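Local coordinates for protein chitinase A (Pteris ryukyuensis, PDB 4RL3) that probably hydrolyses the glycosidic bonds of chitin, as the catalytic domain of a class III, family GH18 chitinase from a fern, at residues I51-N55 with S56-P60; N102-S105 with S106-L110; Q128-T131 with S132-V135; G161-S164 with Q165-L169; Q195-S198 with L199-A203. All coordinates share one frame; numbering follows the deposited sequence. Where two conformers were deposited one is given.

Contact 1: I51-N55 with S56-P60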
loop_
_atom_site.group_PDB
_atom_site.type_symbol
_atom_site.label_atom_id
_atom_site.label_comp_id
_atom_site.label_asym_id
_atom_site.label_seq_id
_atom_site.Cartn_x
_atom_site.Cartn_y
_atom_site.Cartn_z
ATOM N N ILE A 51 14.607 -3.925 6.183
ATOM C CA ILE A 51 13.737 -4.822 5.428
ATOM C C ILE A 51 13.004 -5.791 6.339
ATOM O O ILE A 51 13.639 -6.596 7.029
ATOM C CB ILE A 51 14.565 -5.609 4.392
ATOM C CG1 ILE A 51 15.179 -4.636 3.375
ATOM C CG2 ILE A 51 13.706 -6.663 3.697
ATOM C CD1 ILE A 51 16.195 -5.262 2.449
ATOM N N TYR A 52 11.674 -5.735 6.299
ATOM C CA TYR A 52 10.822 -6.662 7.041
ATOM C C TYR A 52 9.764 -7.280 6.133
ATOM O O TYR A 52 8.604 -7.431 6.511
ATOM C CB TYR A 52 10.223 -6.003 8.279
ATOM C CG TYR A 52 11.298 -5.560 9.251
ATOM C CD1 TYR A 52 11.947 -6.480 10.079
ATOM C CD2 TYR A 52 11.692 -4.230 9.317
ATOM C CE1 TYR A 52 12.939 -6.072 10.948
ATOM C CE2 TYR A 52 12.684 -3.817 10.182
ATOM C CZ TYR A 52 13.302 -4.743 10.999
ATOM O OH TYR A 52 14.288 -4.324 11.866
ATOM N N TRP A 53 10.175 -7.615 4.918
ATOM C CA TRP A 53 9.474 -8.644 4.153
ATOM C C TRP A 53 10.408 -9.830 4.000
ATOM O O TRP A 53 11.595 -9.753 4.337
ATOM C CB TRP A 53 9.010 -8.152 2.778
ATOM C CG TRP A 53 10.105 -7.859 1.792
ATOM C CD1 TRP A 53 10.659 -8.718 0.879
ATOM C CD2 TRP A 53 10.737 -6.598 1.582
ATOM N NE1 TRP A 53 11.610 -8.064 0.124
ATOM C CE2 TRP A 53 11.674 -6.761 0.537
ATOM C CE3 TRP A 53 10.593 -5.336 2.168
ATOM C CZ2 TRP A 53 12.472 -5.714 0.080
ATOM C CZ3 TRP A 53 11.391 -4.305 1.710
ATOM C CH2 TRP A 53 12.312 -4.498 0.681
ATOM N N GLN A 54 9.864 -10.921 3.467
ATOM C CA GLN A 54 10.629 -12.151 3.296
ATOM C C GLN A 54 11.577 -12.038 2.111
ATOM O O GLN A 54 11.340 -12.624 1.048
ATOM C CB GLN A 54 9.697 -13.355 3.142
ATOM C CG GLN A 54 10.423 -14.675 3.323
ATOM C CD GLN A 54 9.508 -15.889 3.330
ATOM O OE1 GLN A 54 8.472 -15.923 2.662
ATOM N NE2 GLN A 54 9.901 -16.913 4.084
ATOM N N ASN A 55 12.648 -11.270 2.307
ATOM C CA ASN A 55 13.546 -10.917 1.207
ATOM C C ASN A 55 14.507 -12.025 0.785
ATOM O O ASN A 55 15.157 -11.906 -0.261
ATOM C CB ASN A 55 14.327 -9.634 1.512
ATOM C CG ASN A 55 15.297 -9.789 2.676
ATOM O OD1 ASN A 55 14.966 -10.378 3.702
ATOM N ND2 ASN A 55 16.483 -9.227 2.527
ATOM N N SER A 56 14.602 -13.098 1.570
ATOM C CA SER A 56 15.320 -14.288 1.111
ATOM C C SER A 56 14.574 -14.989 -0.030
ATOM O O SER A 56 15.186 -15.727 -0.813
ATOM C CB SER A 56 15.546 -15.267 2.253
ATOM O OG SER A 56 14.333 -15.804 2.730
ATOM N N VAL A 57 13.260 -14.738 -0.111
ATOM C CA VAL A 57 12.388 -15.278 -1.164
ATOM C C VAL A 57 12.090 -14.206 -2.207
ATOM O O VAL A 57 12.270 -14.426 -3.408
ATOM C CB VAL A 57 11.079 -15.835 -0.554
ATOM C CG1 VAL A 57 10.099 -16.260 -1.636
ATOM C CG2 VAL A 57 11.411 -17.002 0.370
ATOM N N LEU A 58 11.647 -13.043 -1.732
ATOM C CA LEU A 58 11.346 -11.897 -2.585
ATOM C C LEU A 58 12.609 -11.058 -2.697
ATOM O O LEU A 58 12.756 -10.004 -2.082
ATOM C CB LEU A 58 10.157 -11.102 -2.025
ATOM C CG LEU A 58 8.884 -11.952 -1.843
ATOM C CD1 LEU A 58 7.784 -11.240 -1.068
ATOM C CD2 LEU A 58 8.334 -12.433 -3.176
ATOM N N THR A 59 13.547 -11.590 -3.462
ATOM C CA THR A 59 14.891 -11.044 -3.614
ATOM C C THR A 59 14.922 -9.996 -4.716
ATOM O O THR A 59 13.987 -9.874 -5.484
ATOM C CB THR A 59 15.850 -12.153 -4.072
ATOM O OG1 THR A 59 15.353 -12.693 -5.302
ATOM C CG2 THR A 59 15.955 -13.265 -3.030
ATOM N N PRO A 60 16.035 -9.249 -4.827
ATOM C CA PRO A 60 16.172 -8.372 -5.978
ATOM C C PRO A 60 16.035 -9.129 -7.308
ATOM O O PRO A 60 15.406 -8.624 -8.233
ATOM C CB PRO A 60 17.564 -7.761 -5.780
ATOM C CG PRO A 60 17.763 -7.789 -4.300
ATOM C CD PRO A 60 17.149 -9.083 -3.877
#
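Gln54 O takes two backbone N-H groups from the residues that follow it, a straight bond from Leu58 N (2.8 Å, 175° at the hydrogen) and a more bent one from Val57 N (3.1 Å), and this closes a turn over Gln54 to Leu58, in the loop that leads from strand 50-51 to helix 60-69. The two donors come in differently: Leu58 N lies in the carbonyl plane, Val57 N well above it. Inverse gamma turns centred on Gln54 and Leu58 add further bends. The side-chain hydrogen bond across the turn is made by the indole of Trp53, whose NE1 donates to Leu58 O at 3.2 Å. That oxygen sits at the ring edge, only 4° out of the ring plane, and the ring atom CD1 also packs on Leu58 CB at 3.8 Å. The ring reaches this place with CG between the backbone N and the carbonyl carbon (chi1 68°). One of its faces is covered by Ile51 CG2, and Tyr114 meets the ring edge-to-face. Gln54 extends its chain across Val57, its CD 3.7 Å from CG2, while its OE1 is held by Gly14 N. Asn55 brings its CA 3.5 Å from Leu58 O in a CA-H...O contact, and its ND2 is bonded to Tyr114 OH. At the far end Thr59 is the N-cap of helix 60-69, with OG1 bonded to Ala62 N. Trp53 and Leu58 both pack on Leu32 of strand 27-36. Gln54 O and Leu58 O are thus satisfied within the loop itself, the second by the indole N-H, which ties the buried Trp53 ring to the turn.

Contact 2: N102-S105 with S106-L110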
loop_
_atom_site.group_PDB
_atom_site.type_symbol
_atom_site.label_atom_id
_atom_site.label_comp_id
_atom_site.label_asym_id
_atom_site.label_seq_id
_atom_site.Cartn_x
_atom_site.Cartn_y
_atom_site.Cartn_z
ATOM N N ASN A 102 17.634 10.649 6.384
ATOM C CA ASN A 102 17.803 9.203 6.481
ATOM C C ASN A 102 16.796 8.409 5.665
ATOM O O ASN A 102 17.134 7.363 5.096
ATOM C CB ASN A 102 17.734 8.766 7.943
ATOM C CG ASN A 102 19.047 8.968 8.679
ATOM O OD1 ASN A 102 20.127 8.903 8.086
ATOM N ND2 ASN A 102 18.957 9.184 9.979
ATOM N N ALA A 103 15.565 8.903 5.611
ATOM C CA ALA A 103 14.506 8.197 4.891
ATOM C C ALA A 103 14.724 8.276 3.382
ATOM O O ALA A 103 14.641 7.267 2.678
ATOM C CB ALA A 103 13.156 8.782 5.261
ATOM N N VAL A 104 15.002 9.474 2.876
ATOM C CA VAL A 104 15.224 9.645 1.437
ATOM C C VAL A 104 16.426 8.796 0.999
ATOM O O VAL A 104 16.348 8.084 -0.010
ATOM C CB VAL A 104 15.447 11.120 1.049
ATOM C CG1 VAL A 104 15.861 11.246 -0.418
ATOM C CG2 VAL A 104 14.170 11.918 1.320
ATOM N N SER A 105 17.522 8.867 1.755
ATOM C CA SER A 105 18.746 8.158 1.387
ATOM C C SER A 105 18.597 6.641 1.516
ATOM O O SER A 105 18.915 5.918 0.589
ATOM C CB SER A 105 19.942 8.650 2.200
ATOM O OG SER A 105 19.766 8.451 3.592
ATOM N N SER A 106 18.119 6.166 2.660
ATOM C CA SER A 106 17.960 4.721 2.854
ATOM C C SER A 106 16.942 4.097 1.904
ATOM O O SER A 106 17.172 2.997 1.401
ATOM C CB SER A 106 17.665 4.346 4.298
ATOM O OG SER A 106 16.385 4.770 4.725
ATOM N N LEU A 107 15.834 4.790 1.626
ATOM C CA LEU A 107 14.861 4.243 0.671
ATOM C C LEU A 107 15.363 4.344 -0.764
ATOM O O LEU A 107 15.084 3.468 -1.573
ATOM C CB LEU A 107 13.488 4.893 0.843
ATOM C CG LEU A 107 12.784 4.458 2.131
ATOM C CD1 LEU A 107 11.567 5.325 2.394
ATOM C CD2 LEU A 107 12.385 2.990 2.084
ATOM N N THR A 108 16.156 5.369 -1.085
ATOM C CA THR A 108 16.745 5.432 -2.415
ATOM C C THR A 108 17.661 4.230 -2.612
ATOM O O THR A 108 17.609 3.557 -3.643
ATOM C CB THR A 108 17.499 6.751 -2.651
ATOM O OG1 THR A 108 16.551 7.831 -2.654
ATOM C CG2 THR A 108 18.225 6.735 -4.002
ATOM N N SER A 109 18.483 3.939 -1.616
ATOM C CA SER A 109 19.368 2.776 -1.700
ATOM C C SER A 109 18.581 1.484 -1.889
ATOM O O SER A 109 18.945 0.656 -2.715
ATOM C CB SER A 109 20.227 2.673 -0.457
ATOM O OG SER A 109 21.060 3.818 -0.336
ATOM N N LEU A 110 17.497 1.336 -1.128
ATOM C CA LEU A 110 16.686 0.125 -1.175
ATOM C C LEU A 110 15.983 -0.010 -2.513
ATOM O O LEU A 110 15.933 -1.095 -3.091
ATOM C CB LEU A 110 15.661 0.132 -0.036
ATOM C CG LEU A 110 14.787 -1.112 0.122
ATOM C CD1 LEU A 110 15.633 -2.305 0.542
ATOM C CD2 LEU A 110 13.685 -0.841 1.138
#
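Ser106 turns its hydroxyl back on the preceding helical turn to meet Asn102. Its CB already lies 3.2 Å from Asn102 O, and from there OG, placed between the backbone N and the carbonyl carbon (chi1 69°), can donate to the same oxygen at 2.7 Å. The main-chain Ser106 N donates to Asn102 O as well, at 2.9 Å, and the two donors arrive from opposite faces of the carbonyl plane. OG also accepts from Phe49 N, and its one proton is shared or alternates between Asn102 O and Gly47 O, tying the helix to the loop before strand 50-51; Asn102 ND2 holds the same loop through Asn46 O. This runs along helix 96-114, one of the helices packed outside the parallel strands of the family 18 TIM barrel, and the regular i to i+4 ladder continues through it with Leu107 N to Ala103 O. The doubled acceptor recurs twice further on. Thr108 sends OG1 to Val104 O at 2.7 Å while its own N binds that oxygen at 2.9 Å, again from opposite faces. Here OG1 stands anti to the carbonyl carbon (chi1 -66°), and the threonine lies beside Val104, pointing the same way, with OG1 4.1 Å from Val104 CG1. Ser109 does likewise with a longer bond, OG to Ser105 O at 3.1 Å, paired with its amide N. On the buried side Leu107 rests its CB 3.2 Å from Ala103 O, and both Leu107 and Ala103 touch Phe49. Val104 and Thr108 reach helix 131-147 instead, at Leu141 and Leu145.

Contact 3: Q128-T131 with S132-V135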
loop_
_atom_site.group_PDB
_atom_site.type_symbol
_atom_site.label_atom_id
_atom_site.label_comp_id
_atom_site.label_asym_id
_atom_site.label_seq_id
_atom_site.Cartn_x
_atom_site.Cartn_y
_atom_site.Cartn_z
ATOM N N GLN A 128 3.598 9.020 19.539
ATOM C CA GLN A 128 4.897 9.609 19.898
ATOM C C GLN A 128 5.316 10.742 18.951
ATOM O O GLN A 128 6.480 11.152 18.940
ATOM C CB GLN A 128 5.982 8.521 19.905
ATOM C CG GLN A 128 5.715 7.383 20.882
ATOM C CD GLN A 128 6.790 6.306 20.893
ATOM O OE1 GLN A 128 6.664 5.320 21.612
ATOM N NE2 GLN A 128 7.841 6.474 20.089
ATOM N N VAL A 129 4.370 11.248 18.170
ATOM C CA VAL A 129 4.650 12.284 17.187
ATOM C C VAL A 129 3.424 13.162 16.944
ATOM O O VAL A 129 2.292 12.686 16.963
ATOM C CB VAL A 129 5.142 11.661 15.862
ATOM C CG1 VAL A 129 4.029 10.907 15.148
ATOM C CG2 VAL A 129 5.743 12.730 14.956
ATOM N N SER A 130 3.650 14.446 16.705
ATOM C CA SER A 130 2.558 15.328 16.306
ATOM C C SER A 130 2.191 15.085 14.855
ATOM O O SER A 130 2.999 14.616 14.059
ATOM C CB SER A 130 2.923 16.792 16.488
ATOM O OG SER A 130 3.842 17.215 15.498
ATOM N N THR A 131 0.969 15.426 14.505
ATOM C CA THR A 131 0.514 15.264 13.138
ATOM C C THR A 131 1.312 16.151 12.178
ATOM O O THR A 131 1.658 15.718 11.079
ATOM C CB THR A 131 -1.002 15.509 13.058
ATOM O OG1 THR A 131 -1.652 14.461 13.790
ATOM C CG2 THR A 131 -1.505 15.556 11.618
ATOM N N SER A 132 1.621 17.379 12.593
ATOM C CA SER A 132 2.430 18.271 11.764
ATOM C C SER A 132 3.804 17.673 11.469
ATOM O O SER A 132 4.298 17.783 10.352
ATOM C CB SER A 132 2.596 19.639 12.427
ATOM O OG SER A 132 1.376 20.366 12.409
ATOM N N THR A 133 4.415 17.047 12.473
ATOM C CA THR A 133 5.724 16.427 12.302
ATOM C C THR A 133 5.644 15.267 11.319
ATOM O O THR A 133 6.452 15.181 10.405
ATOM C CB THR A 133 6.319 15.980 13.642
ATOM O OG1 THR A 133 6.623 17.143 14.426
ATOM C CG2 THR A 133 7.582 15.157 13.433
ATOM N N PHE A 134 4.652 14.397 11.495
ATOM C CA PHE A 134 4.441 13.282 10.574
ATOM C C PHE A 134 4.248 13.764 9.134
ATOM O O PHE A 134 4.892 13.270 8.213
ATOM C CB PHE A 134 3.241 12.433 11.013
ATOM C CG PHE A 134 2.867 11.346 10.044
ATOM C CD1 PHE A 134 3.702 10.259 9.848
ATOM C CD2 PHE A 134 1.686 11.414 9.315
ATOM C CE1 PHE A 134 3.364 9.263 8.957
ATOM C CE2 PHE A 134 1.327 10.403 8.429
ATOM C CZ PHE A 134 2.184 9.339 8.236
ATOM N N VAL A 135 3.372 14.741 8.949
ATOM C CA VAL A 135 3.063 15.221 7.616
ATOM C C VAL A 135 4.299 15.834 6.951
ATOM O O VAL A 135 4.568 15.592 5.775
ATOM C CB VAL A 135 1.879 16.222 7.651
ATOM C CG1 VAL A 135 1.718 16.941 6.323
ATOM C CG2 VAL A 135 0.585 15.512 8.051
HETATM O O HOH W 1 6.331 15.751 16.939
#
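Apolar contact is led by Val129 and Thr133, whose methyls meet CG2 to CG2 at 3.4 Å, closer than usual for two carbons. Val129 puts its CG2 there by setting that methyl anti to the backbone N; CG1 then takes the place between the backbone N and the carbonyl carbon (chi1 69°) and stands 4.5 Å from Phe134 CB. The side chains of Thr131 and Val135 run across each other, CG2 to CG2 at 4.1 Å. Two backbone bonds open the helix: Phe134 N to Ser130 O at 3.1 Å, nearly straight (171°), and Val135 N to Thr131 O at 2.9 Å. Among the polar side chains, the hydroxyl oxygens Ser130 OG and Thr133 OG1 come within 3.0 Å. A water joins the two residues, accepting from Ser130 N at 3.0 Å and hydrogen-bonded to Thr133 OG1 at 2.9 Å, so the last loop amide is tied to the first helical turn. Beyond the segments, the ring of Phe134 makes edge-to-face contacts with Phe126 and Phe91 and packs on Ile121 and Tyr123 of strand 118-123. Ser130 holds the N-cap position of helix 131-147, and the arrangement is that of a beta-to-alpha connection in a TIM barrel, where a loop leaves a strand and enters the helix that packs outside it.

Contact 4: G161-S164 with Q165-L169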
loop_
_atom_site.group_PDB
_atom_site.type_symbol
_atom_site.label_atom_id
_atom_site.label_comp_id
_atom_site.label_asym_id
_atom_site.label_seq_id
_atom_site.Cartn_x
_atom_site.Cartn_y
_atom_site.Cartn_z
ATOM N N GLY A 161 -9.527 5.586 11.293
ATOM C CA GLY A 161 -8.828 5.816 12.556
ATOM C C GLY A 161 -7.605 6.709 12.463
ATOM O O GLY A 161 -7.153 7.254 13.483
ATOM N N VAL A 162 -7.070 6.867 11.250
ATOM C CA VAL A 162 -5.936 7.761 11.002
ATOM C C VAL A 162 -6.284 8.888 10.017
ATOM O O VAL A 162 -5.417 9.434 9.345
ATOM C CB VAL A 162 -4.696 6.955 10.551
ATOM C CG1 VAL A 162 -4.244 6.044 11.688
ATOM C CG2 VAL A 162 -4.961 6.145 9.286
ATOM N N GLU A 163 -7.561 9.276 9.986
ATOM C CA GLU A 163 -8.045 10.328 9.087
ATOM C C GLU A 163 -7.348 11.666 9.283
ATOM O O GLU A 163 -6.997 12.332 8.306
ATOM C CB GLU A 163 -9.556 10.506 9.297
ATOM C CG GLU A 163 -10.238 11.557 8.432
ATOM C CD GLU A 163 -11.743 11.494 8.600
ATOM O OE1 GLU A 163 -12.322 10.417 8.320
ATOM O OE2 GLU A 163 -12.345 12.500 9.058
ATOM N N SER A 164 -7.151 12.061 10.543
ATOM C CA SER A 164 -6.523 13.343 10.838
ATOM C C SER A 164 -5.142 13.462 10.188
ATOM O O SER A 164 -4.806 14.475 9.566
ATOM C CB SER A 164 -6.402 13.533 12.350
ATOM O OG SER A 164 -5.906 14.828 12.629
ATOM N N GLN A 165 -4.348 12.406 10.313
ATOM C CA GLN A 165 -2.995 12.403 9.774
ATOM C C GLN A 165 -2.984 12.367 8.255
ATOM O O GLN A 165 -2.298 13.157 7.607
ATOM C CB GLN A 165 -2.203 11.214 10.303
ATOM C CG GLN A 165 -1.821 11.336 11.775
ATOM C CD GLN A 165 -2.909 10.921 12.756
ATOM O OE1 GLN A 165 -3.940 10.342 12.389
ATOM N NE2 GLN A 165 -2.674 11.221 14.026
ATOM N N TYR A 166 -3.721 11.433 7.673
ATOM C CA TYR A 166 -3.614 11.230 6.233
ATOM C C TYR A 166 -4.374 12.247 5.385
ATOM O O TYR A 166 -3.943 12.558 4.279
ATOM C CB TYR A 166 -3.965 9.798 5.863
ATOM C CG TYR A 166 -2.849 8.833 6.206
ATOM C CD1 TYR A 166 -1.780 8.637 5.329
ATOM C CD2 TYR A 166 -2.835 8.148 7.416
ATOM C CE1 TYR A 166 -0.750 7.770 5.638
ATOM C CE2 TYR A 166 -1.804 7.285 7.732
ATOM C CZ TYR A 166 -0.765 7.100 6.842
ATOM O OH TYR A 166 0.265 6.228 7.151
ATOM N N THR A 167 -5.495 12.779 5.882
ATOM C CA THR A 167 -6.145 13.858 5.131
ATOM C C THR A 167 -5.288 15.130 5.115
ATOM O O THR A 167 -5.244 15.848 4.115
ATOM C CB THR A 167 -7.565 14.195 5.634
ATOM O OG1 THR A 167 -7.529 14.572 7.021
ATOM C CG2 THR A 167 -8.524 13.026 5.404
ATOM N N ALA A 168 -4.607 15.413 6.224
ATOM C CA ALA A 168 -3.686 16.546 6.274
ATOM C C ALA A 168 -2.567 16.338 5.260
ATOM O O ALA A 168 -2.225 17.242 4.498
ATOM C CB ALA A 168 -3.112 16.719 7.671
ATOM N N LEU A 169 -2.013 15.127 5.246
ATOM C CA LEU A 169 -0.954 14.778 4.304
ATOM C C LEU A 169 -1.436 14.897 2.858
ATOM O O LEU A 169 -0.793 15.553 2.041
ATOM C CB LEU A 169 -0.445 13.361 4.577
ATOM C CG LEU A 169 0.600 12.769 3.627
ATOM C CD1 LEU A 169 1.841 13.657 3.504
ATOM C CD2 LEU A 169 0.959 11.355 4.076
HETATM O O HOH W 2 -4.532 8.559 14.530
#
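Val162 and Tyr166 lie side by side and point the same way, one helical turn apart, with the methyl CG2 of the valine 3.5 Å from CD2 of the tyrosine ring. The methyl approaches the ring obliquely, whereas Val162 O sits in the ring plane at its edge. That oxygen accepts Tyr166 N at 3.1 Å in an almost straight bond (170°). Glu163 and Thr167 are set across each other instead: Glu163 CG comes 3.8 Å from Thr167 CG2, and Thr167 OG1, lodged between its backbone N and carbonyl carbon (chi1 58°), donates to Glu163 O at 2.6 Å. Thr167 N binds the same oxygen from the opposite face of the carbonyl plane. Gln165 bends at chi2 (83°), and this fold brings OE1 back toward the helix start, where a water donates to it at 2.8 Å and to Gly161 O at 3.1 Å. Val162 occupies the N-cap position of helix 163-173, the helix of a beta-alpha-beta unit between strands 153-156 and 179-180. Tyr166 packs on Ile156 and bonds through OH to Tyr123 O, Glu163 forms a salt bridge with Lys206 at the end of helix 193-206, and Gln165 and Ala168 lean on helix 131-147.

Contact 5: Q195-S198 with L199-A203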
loop_
_atom_site.group_PDB
_atom_site.type_symbol
_atom_site.label_atom_id
_atom_site.label_comp_id
_atom_site.label_asym_id
_atom_site.label_seq_id
_atom_site.Cartn_x
_atom_site.Cartn_y
_atom_site.Cartn_z
ATOM N N GLN A 195 -23.976 -0.619 0.838
ATOM C CA GLN A 195 -23.244 0.072 1.898
ATOM C C GLN A 195 -21.798 0.350 1.479
ATOM O O GLN A 195 -21.265 1.417 1.765
ATOM C CB GLN A 195 -23.235 -0.732 3.185
ATOM C CG GLN A 195 -24.581 -0.757 3.893
ATOM C CD GLN A 195 -24.550 -1.626 5.125
ATOM O OE1 GLN A 195 -24.109 -2.785 5.085
ATOM N NE2 GLN A 195 -25.005 -1.080 6.241
ATOM N N TYR A 196 -21.172 -0.610 0.803
ATOM C CA TYR A 196 -19.794 -0.423 0.358
ATOM C C TYR A 196 -19.675 0.762 -0.597
ATOM O O TYR A 196 -18.727 1.557 -0.509
ATOM C CB TYR A 196 -19.257 -1.684 -0.311
ATOM C CG TYR A 196 -17.760 -1.660 -0.572
ATOM C CD1 TYR A 196 -17.233 -0.972 -1.664
ATOM C CD2 TYR A 196 -16.877 -2.331 0.274
ATOM C CE1 TYR A 196 -15.867 -0.953 -1.900
ATOM C CE2 TYR A 196 -15.505 -2.302 0.055
ATOM C CZ TYR A 196 -15.018 -1.615 -1.043
ATOM O OH TYR A 196 -13.669 -1.592 -1.299
ATOM N N VAL A 197 -20.609 0.863 -1.533
ATOM C CA VAL A 197 -20.627 1.991 -2.451
ATOM C C VAL A 197 -20.736 3.302 -1.656
ATOM O O VAL A 197 -20.024 4.269 -1.933
ATOM C CB VAL A 197 -21.755 1.870 -3.498
ATOM C CG1 VAL A 197 -21.882 3.139 -4.306
ATOM C CG2 VAL A 197 -21.488 0.687 -4.420
ATOM N N SER A 198 -21.611 3.331 -0.652
ATOM C CA SER A 198 -21.734 4.523 0.192
ATOM C C SER A 198 -20.432 4.830 0.953
ATOM O O SER A 198 -19.994 5.985 1.018
ATOM C CB SER A 198 -22.888 4.359 1.185
ATOM O OG SER A 198 -24.141 4.245 0.523
ATOM N N LEU A 199 -19.819 3.797 1.507
ATOM C CA LEU A 199 -18.576 3.958 2.266
ATOM C C LEU A 199 -17.448 4.448 1.362
ATOM O O LEU A 199 -16.616 5.279 1.768
ATOM C CB LEU A 199 -18.172 2.637 2.921
ATOM C CG LEU A 199 -19.118 2.133 4.011
ATOM C CD1 LEU A 199 -18.847 0.671 4.312
ATOM C CD2 LEU A 199 -18.996 2.975 5.263
ATOM N N TYR A 200 -17.424 3.930 0.134
ATOM C CA TYR A 200 -16.456 4.364 -0.852
ATOM C C TYR A 200 -16.643 5.847 -1.183
ATOM O O TYR A 200 -15.674 6.602 -1.250
ATOM C CB TYR A 200 -16.524 3.501 -2.133
ATOM C CG TYR A 200 -15.560 4.030 -3.166
ATOM C CD1 TYR A 200 -15.931 5.068 -4.018
ATOM C CD2 TYR A 200 -14.257 3.554 -3.240
ATOM C CE1 TYR A 200 -15.035 5.594 -4.927
ATOM C CE2 TYR A 200 -13.356 4.078 -4.145
ATOM C CZ TYR A 200 -13.755 5.095 -4.987
ATOM O OH TYR A 200 -12.869 5.660 -5.876
ATOM N N ASN A 201 -17.886 6.271 -1.407
ATOM C CA ASN A 201 -18.154 7.680 -1.680
ATOM C C ASN A 201 -17.701 8.588 -0.542
ATOM O O ASN A 201 -17.109 9.632 -0.769
ATOM C CB ASN A 201 -19.638 7.889 -2.003
ATOM C CG ASN A 201 -19.945 7.642 -3.466
ATOM O OD1 ASN A 201 -19.996 8.589 -4.261
ATOM N ND2 ASN A 201 -20.097 6.366 -3.848
ATOM N N THR A 202 -17.929 8.169 0.692
ATOM C CA THR A 202 -17.529 8.976 1.828
ATOM C C THR A 202 -16.008 9.099 1.906
ATOM O O THR A 202 -15.468 10.201 2.081
ATOM C CB THR A 202 -18.091 8.394 3.132
ATOM O OG1 THR A 202 -19.529 8.509 3.125
ATOM C CG2 THR A 202 -17.528 9.141 4.338
ATOM N N ALA A 203 -15.313 7.972 1.785
ATOM C CA ALA A 203 -13.847 7.993 1.803
ATOM C C ALA A 203 -13.294 8.803 0.640
ATOM O O ALA A 203 -12.384 9.638 0.802
ATOM C CB ALA A 203 -13.294 6.577 1.768
HETATM O O HOH W 3 -21.869 8.209 1.013
#
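Residues 195-198 and 199-203 are consecutive turns of one helix, joined by i to i+4 bonds such as Leu199 N to Gln195 O and Tyr200 N to Tyr196 O, both 2.8 Å. The helix, 193-206, belongs to the outer layer of the TIM barrel and packs beside helix 226-238. Asn201 makes the main side-chain bond: its ND2 donates to Val197 O at 2.8 Å, almost straight at 178°. The oxygen lies in the amide plane of Asn201, but the donor stands 44° above the carbonyl plane of Val197, away from either lone pair. Asn201 N comes to the same oxygen from the opposite face, at 3.0 Å. The side chains of Val197 and Asn201 lie next to each other and point the same way, with Val197 CG1 3.7 Å from Asn201 ND2. Leu199, its CG anti to the carbonyl carbon (chi1 -66°), folds back over the previous turn, where CG is 3.2 Å from Gln195 O. Tyr196 and Tyr200 are buried. Their hydroxyls bond to Ser216 O and Val213 O, and their side chains reach Val229 and Leu236 of helix 226-238. Gln195 OE1 turns to Ser192 N near the helix start. On the exposed side Ser198 O accepts Thr202 N and also a water at 2.9 Å, and the same water is bonded to Thr202 OG1 at 3.2 Å.

The five contacts follow one another along the chain, all inside the family 18 region. Contacts 1 and 2 touch where the helix reaches the loop: Ile51 CD1 packs on Leu110 CD1 at 3.6 Å and Trp53 CH2 on Leu110 CD2 at 3.9 Å. Contacts 3 and 4, with centres about 11 Å apart, join neighbouring helices through Val135 CG2 against Gln165 O at 3.7 Å and Phe134 CZ against Tyr166 OH at 3.8 Å. Contact 5, on the next helix, does not touch contact 4 (nearest atoms about 7 Å apart) and lies across the chain's centre from contacts 1 and 2. Of contact 4, the Val162 side chain is about 10 Å from the bound magnesium ion.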